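RNA polymerase sigma factor SIGMA-28 (FliA) (Aquifex aeolicus, PDB 1RP3) probably acts as the flagellar sigma factor that directs RNA polymerase to its promoters, and is seen here in an inactive conformation bound to the anti-sigma factor FlgM. Local coordinates at residues Glu69-Ile72 against Lys73-Lys77; Val217-Val220 against Ser221-Lys224. All blocks are in the same frame, centred on the assembly; numbering follows the deposited sequence.

Contact 1. Residues Glu69-Ile72 against Lys73-Lys77; sequences EAYI and KLRIK
E69 takes K73 N on its backbone O at 2.8 Å, with a nearly straight N-H...O angle of 168°. The carboxylate of E69 does not pair with the amine of K73: OE2 of E69 and NZ of K73 stay 6.3 Å apart. A70 makes the next i to i+4 helix bond, its O accepting from L74 N at 3.1 Å. CB of L74 lies against the same carbonyl oxygen.

Y71 carries the main side-chain contact of this turn of helix 66-85, part of sigma-70 region 2. Its CG is anti to the backbone N (chi1 -179°), which lays the ring alongside R75. CG of R75 sits over one ring face, 3.9 Å from the centroid, in a CH-pi contact offset toward the rim. The R75 chain bends at chi2 and chi3, and NH1 then donates to Y71 OH at 2.9 Å. The guanidinium plane is turned 70° from the ring, and OH lies at the guanidinium edge, somewhat tilted from its plane.

I72 is buried. Its CG2 touches I76 CD1 at 3.6 Å, and its O accepts from I76 N at 3.0 Å. I72 also touches L53 and A56 of helix 42-58, while V25 of helix 7-33 meets I76.

Contact 2. Residues Val217-Val220 against Ser221-Lys224; sequences VSRV and SQLK
The first two turns of helix 217-236, in sigma-70 region 4, form this contact. The helix is tied down at its start: D118 takes hydrogen bonds from V217 N and S218 OG. V217 O is gripped twice from S221. The backbone N of S221 donates to V217 O at 2.9 Å, and the side-chain OG of S221 donates to it at 3.0 Å. The second donor comes from above the carbonyl plane, 41° out of it. OG of S221, anti to its own carbonyl carbon (chi1 -69°), is turned back toward the start of the helix, where V217 O lies. The buried hydroxyl thus finds an acceptor within its own helix.

Next along, Q222 N bonds to S218 O. L223 N follows with R219 O, and K224 N with V220 O at 2.9 Å.

R219, partly exposed, crosses L223 obliquely. It leaves the helix with CG opposite its backbone N, and a bend at chi2 (57°) brings NE and the guanidinium to L223. NE of R219 comes 3.5 Å from L223 CD1. CD2 of L223 lies over one guanidinium face near its rim, 3.8 Å from NH2 of R219. The side chain of Q222 also crosses that of R219. An alanine at R219 would remove the guanidinium and would probably leave the CD1 and CD2 methyls of L223 without their cover on this side.

L223 also packs on V195 of helix 190-201, and V220 meets V209 of helix 206-212. K224 NZ is hydrogen-bonded to H35. Helix 206-212 followed by helix 217-236 is consistent with the helix-turn-helix typical of sigma-70 region 4.

Contact 1 comes first along the chain, on helix 66-85 in region 2. Contact 2 follows much later, on helix 217-236 in region 4. Their centres are 30 Å apart, on opposite sides of the chain's centre. Their nearest atoms are about 14 Å apart, so they do not touch. They share no helix, and each is built within a single one. Contact 1 adjoins the FlgM chain, where K77 NZ makes a salt bridge with OXT of T88 of FlgM. No other protein chain of the assembly touches contact 2. Its neighbours D118, N140 and H35 lie elsewhere in the same chain, consistent with region 4 being folded back in this inactive conformation.

Contact 1. Residues Glu69-Ile72 against Lys73-Lys77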
ATOM      1  N   GLU A  69      -0.697 -18.592  -1.132  1.00 39.50           N
ATOM      2  CA  GLU A  69      -1.360 -17.306  -1.163  1.00 39.96           C
ATOM      3  C   GLU A  69      -0.502 -16.206  -0.550  1.00 37.28           C
ATOM      4  O   GLU A  69      -0.381 -15.128  -1.123  1.00 36.17           O
ATOM      5  CB  GLU A  69      -2.706 -17.390  -0.455  1.00 42.71           C
ATOM      6  CG  GLU A  69      -3.560 -16.139  -0.620  1.00 49.41           C
ATOM      7  CD  GLU A  69      -4.854 -16.195   0.173  1.00 53.90           C
ATOM      8  OE1 GLU A  69      -5.414 -17.309   0.323  1.00 55.90           O
ATOM      9  OE2 GLU A  69      -5.305 -15.117   0.642  1.00 57.04           O
ATOM     10  N   ALA A  70       0.102 -16.481   0.602  1.00 35.56           N
ATOM     11  CA  ALA A  70       0.957 -15.502   1.276  1.00 34.10           C
ATOM     12  C   ALA A  70       2.150 -15.159   0.385  1.00 33.00           C
ATOM     13  O   ALA A  70       2.579 -14.002   0.304  1.00 32.53           O
ATOM     14  CB  ALA A  70       1.419 -16.036   2.618  1.00 31.45           C
ATOM     15  N   TYR A  71       2.627 -16.152  -0.352  1.00 31.12           N
ATOM     16  CA  TYR A  71       3.740 -15.914  -1.252  1.00 32.20           C
ATOM     17  C   TYR A  71       3.270 -15.063  -2.442  1.00 32.88           C
ATOM     18  O   TYR A  71       3.947 -14.110  -2.843  1.00 33.77           O
ATOM     19  CB  TYR A  71       4.336 -17.239  -1.747  1.00 31.20           C
ATOM     20  CG  TYR A  71       5.510 -17.040  -2.679  1.00 32.76           C
ATOM     21  CD1 TYR A  71       6.697 -16.479  -2.206  1.00 32.97           C
ATOM     22  CD2 TYR A  71       5.427 -17.377  -4.037  1.00 31.84           C
ATOM     23  CE1 TYR A  71       7.767 -16.246  -3.037  1.00 32.96           C
ATOM     24  CE2 TYR A  71       6.500 -17.150  -4.892  1.00 33.27           C
ATOM     25  CZ  TYR A  71       7.673 -16.578  -4.378  1.00 35.67           C
ATOM     26  OH  TYR A  71       8.753 -16.317  -5.203  1.00 37.44           O
ATOM     27  N   ILE A  72       2.126 -15.438  -3.019  1.00 34.33           N
ATOM     28  CA  ILE A  72       1.536 -14.727  -4.158  1.00 34.55           C
ATOM     29  C   ILE A  72       1.373 -13.259  -3.766  1.00 31.72           C
ATOM     30  O   ILE A  72       1.789 -12.356  -4.487  1.00 30.13           O
ATOM     31  CB  ILE A  72       0.101 -15.256  -4.518  1.00 34.94           C
ATOM     32  CG1 ILE A  72       0.085 -16.761  -4.823  1.00 35.88           C
ATOM     33  CG2 ILE A  72      -0.483 -14.440  -5.654  1.00 33.90           C
ATOM     34  CD1 ILE A  72       0.962 -17.176  -5.921  1.00 39.22           C
ATOM     35  N   LYS A  73       0.781 -13.040  -2.596  1.00 32.70           N
ATOM     36  CA  LYS A  73       0.540 -11.693  -2.101  1.00 35.57           C
ATOM     37  C   LYS A  73       1.827 -10.903  -1.982  1.00 35.43           C
ATOM     38  O   LYS A  73       1.896  -9.736  -2.360  1.00 35.75           O
ATOM     39  CB  LYS A  73      -0.162 -11.730  -0.746  1.00 37.92           C
ATOM     40  CG  LYS A  73      -0.668 -10.369  -0.316  1.00 44.72           C
ATOM     41  CD  LYS A  73      -0.613 -10.181   1.190  1.00 47.96           C
ATOM     42  CE  LYS A  73      -1.538 -11.135   1.927  1.00 49.66           C
ATOM     43  NZ  LYS A  73      -1.361 -11.001   3.404  1.00 53.95           N
ATOM     44  N   LEU A  74       2.867 -11.570  -1.515  1.00 36.13           N
ATOM     45  CA  LEU A  74       4.153 -10.933  -1.335  1.00 36.46           C
ATOM     46  C   LEU A  74       4.780 -10.504  -2.666  1.00 35.58           C
ATOM     47  O   LEU A  74       5.312  -9.390  -2.777  1.00 34.53           O
ATOM     48  CB  LEU A  74       5.069 -11.886  -0.579  1.00 41.90           C
ATOM     49  CG  LEU A  74       6.479 -11.407  -0.264  1.00 45.72           C
ATOM     50  CD1 LEU A  74       6.428 -10.158   0.624  1.00 48.22           C
ATOM     51  CD2 LEU A  74       7.219 -12.537   0.421  1.00 47.60           C
ATOM     52  N   ARG A  75       4.713 -11.371  -3.674  1.00 32.09           N
ATOM     53  CA  ARG A  75       5.276 -11.044  -4.984  1.00 29.84           C
ATOM     54  C   ARG A  75       4.516  -9.924  -5.692  1.00 29.94           C
ATOM     55  O   ARG A  75       5.117  -9.104  -6.385  1.00 32.14           O
ATOM     56  CB  ARG A  75       5.350 -12.284  -5.878  1.00 31.55           C
ATOM     57  CG  ARG A  75       6.248 -13.406  -5.336  1.00 31.06           C
ATOM     58  CD  ARG A  75       7.710 -13.004  -5.331  1.00 30.43           C
ATOM     59  NE  ARG A  75       8.156 -12.480  -6.624  1.00 34.89           N
ATOM     60  CZ  ARG A  75       8.579 -13.229  -7.647  1.00 37.04           C
ATOM     61  NH1 ARG A  75       8.624 -14.557  -7.550  1.00 34.93           N
ATOM     62  NH2 ARG A  75       8.944 -12.648  -8.786  1.00 34.95           N
ATOM     63  N   ILE A  76       3.198  -9.881  -5.502  1.00 30.73           N
ATOM     64  CA  ILE A  76       2.353  -8.857  -6.109  1.00 27.91           C
ATOM     65  C   ILE A  76       2.752  -7.490  -5.554  1.00 27.95           C
ATOM     66  O   ILE A  76       3.007  -6.566  -6.322  1.00 26.45           O
ATOM     67  CB  ILE A  76       0.844  -9.127  -5.830  1.00 26.55           C
ATOM     68  CG1 ILE A  76       0.384 -10.371  -6.587  1.00 25.13           C
ATOM     69  CG2 ILE A  76      -0.012  -7.911  -6.196  1.00 22.29           C
ATOM     70  CD1 ILE A  76      -0.982 -10.868  -6.141  1.00 17.92           C
ATOM     71  N   LYS A  77       2.819  -7.381  -4.225  1.00 27.08           N
ATOM     72  CA  LYS A  77       3.209  -6.125  -3.568  1.00 28.28           C
ATOM     73  C   LYS A  77       4.613  -5.732  -4.023  1.00 27.38           C
ATOM     74  O   LYS A  77       4.858  -4.583  -4.388  1.00 26.26           O
ATOM     75  CB  LYS A  77       3.169  -6.267  -2.038  1.00 26.90           C
ATOM     76  CG  LYS A  77       1.764  -6.491  -1.483  1.00 30.60           C
ATOM     77  CD  LYS A  77       1.690  -6.426   0.037  1.00 32.41           C
ATOM     78  CE  LYS A  77       0.234  -6.521   0.517  1.00 31.13           C
ATOM     79  NZ  LYS A  77       0.056  -6.233   1.976  1.00 30.29           N
TER

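Contact 2. Residues Val217-Val220 against Ser221-Lys224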
ATOM      1  N   VAL A 217      -5.320  18.454   6.105  1.00 37.23           N
ATOM      2  CA  VAL A 217      -4.663  17.318   5.474  1.00 36.85           C
ATOM      3  C   VAL A 217      -3.156  17.498   5.645  1.00 37.31           C
ATOM      4  O   VAL A 217      -2.436  16.534   5.880  1.00 37.95           O
ATOM      5  CB  VAL A 217      -5.032  17.198   3.976  1.00 37.11           C
ATOM      6  CG1 VAL A 217      -4.247  16.054   3.311  1.00 34.12           C
ATOM      7  CG2 VAL A 217      -6.532  16.958   3.838  1.00 32.56           C
ATOM      8  N   SER A 218      -2.693  18.741   5.570  1.00 37.86           N
ATOM      9  CA  SER A 218      -1.276  19.042   5.758  1.00 38.70           C
ATOM     10  C   SER A 218      -0.786  18.570   7.130  1.00 39.81           C
ATOM     11  O   SER A 218       0.318  18.037   7.256  1.00 38.90           O
ATOM     12  CB  SER A 218      -1.034  20.536   5.619  1.00 37.00           C
ATOM     13  OG  SER A 218      -1.509  20.979   4.364  1.00 40.79           O
ATOM     14  N   ARG A 219      -1.623  18.753   8.148  1.00 39.79           N
ATOM     15  CA  ARG A 219      -1.286  18.337   9.502  1.00 41.20           C
ATOM     16  C   ARG A 219      -1.226  16.814   9.626  1.00 41.14           C
ATOM     17  O   ARG A 219      -0.292  16.272  10.227  1.00 41.33           O
ATOM     18  CB  ARG A 219      -2.294  18.907  10.501  1.00 44.66           C
ATOM     19  CG  ARG A 219      -2.143  18.399  11.931  1.00 49.03           C
ATOM     20  CD  ARG A 219      -0.755  18.674  12.483  1.00 54.24           C
ATOM     21  NE  ARG A 219      -0.630  18.174  13.848  1.00 59.25           N
ATOM     22  CZ  ARG A 219       0.425  18.375  14.633  1.00 61.24           C
ATOM     23  NH1 ARG A 219       1.467  19.074  14.193  1.00 62.58           N
ATOM     24  NH2 ARG A 219       0.431  17.873  15.863  1.00 61.08           N
ATOM     25  N   VAL A 220      -2.228  16.125   9.082  1.00 39.31           N
ATOM     26  CA  VAL A 220      -2.252  14.671   9.150  1.00 38.29           C
ATOM     27  C   VAL A 220      -1.058  14.098   8.394  1.00 38.19           C
ATOM     28  O   VAL A 220      -0.444  13.129   8.830  1.00 36.27           O
ATOM     29  CB  VAL A 220      -3.574  14.085   8.606  1.00 39.39           C
ATOM     30  CG1 VAL A 220      -3.480  12.565   8.491  1.00 39.49           C
ATOM     31  CG2 VAL A 220      -4.707  14.438   9.535  1.00 35.78           C
ATOM     32  N   SER A 221      -0.669  14.781   7.323  1.00 38.69           N
ATOM     33  CA  SER A 221       0.464  14.361   6.511  1.00 39.86           C
ATOM     34  C   SER A 221       1.814  14.479   7.208  1.00 40.15           C
ATOM     35  O   SER A 221       2.640  13.570   7.090  1.00 39.34           O
ATOM     36  CB  SER A 221       0.474  15.104   5.177  1.00 39.67           C
ATOM     37  OG  SER A 221      -0.616  14.657   4.385  1.00 41.15           O
ATOM     38  N   GLN A 222       2.048  15.576   7.931  1.00 41.03           N
ATOM     39  CA  GLN A 222       3.325  15.724   8.640  1.00 42.89           C
ATOM     40  C   GLN A 222       3.407  14.676   9.753  1.00 40.33           C
ATOM     41  O   GLN A 222       4.459  14.096   9.996  1.00 38.95           O
ATOM     42  CB  GLN A 222       3.518  17.135   9.212  1.00 46.11           C
ATOM     43  CG  GLN A 222       2.767  17.414  10.506  1.00 55.64           C
ATOM     44  CD  GLN A 222       3.352  18.586  11.275  1.00 60.79           C
ATOM     45  OE1 GLN A 222       4.563  18.632  11.525  1.00 64.19           O
ATOM     46  NE2 GLN A 222       2.496  19.544  11.654  1.00 61.15           N
ATOM     47  N   LEU A 223       2.277  14.415  10.400  1.00 40.33           N
ATOM     48  CA  LEU A 223       2.213  13.419  11.457  1.00 40.03           C
ATOM     49  C   LEU A 223       2.477  12.002  10.916  1.00 40.04           C
ATOM     50  O   LEU A 223       3.127  11.196  11.582  1.00 38.98           O
ATOM     51  CB  LEU A 223       0.860  13.491  12.165  1.00 38.81           C
ATOM     52  CG  LEU A 223       0.662  14.672  13.130  1.00 41.40           C
ATOM     53  CD1 LEU A 223      -0.756  14.680  13.711  1.00 41.21           C
ATOM     54  CD2 LEU A 223       1.688  14.609  14.258  1.00 40.83           C
ATOM     55  N   LYS A 224       1.978  11.714   9.709  1.00 40.68           N
ATOM     56  CA  LYS A 224       2.163  10.412   9.064  1.00 38.86           C
ATOM     57  C   LYS A 224       3.626  10.272   8.649  1.00 38.07           C
ATOM     58  O   LYS A 224       4.264   9.276   8.949  1.00 37.57           O
ATOM     59  CB  LYS A 224       1.251  10.288   7.832  1.00 38.42           C
ATOM     60  CG  LYS A 224       1.376   8.963   7.061  1.00 38.23           C
ATOM     61  CD  LYS A 224       0.493   8.928   5.801  1.00 33.97           C
ATOM     62  CE  LYS A 224       0.592   7.583   5.074  1.00 34.54           C
ATOM     63  NZ  LYS A 224      -0.159   7.564   3.799  1.00 31.44           N
TER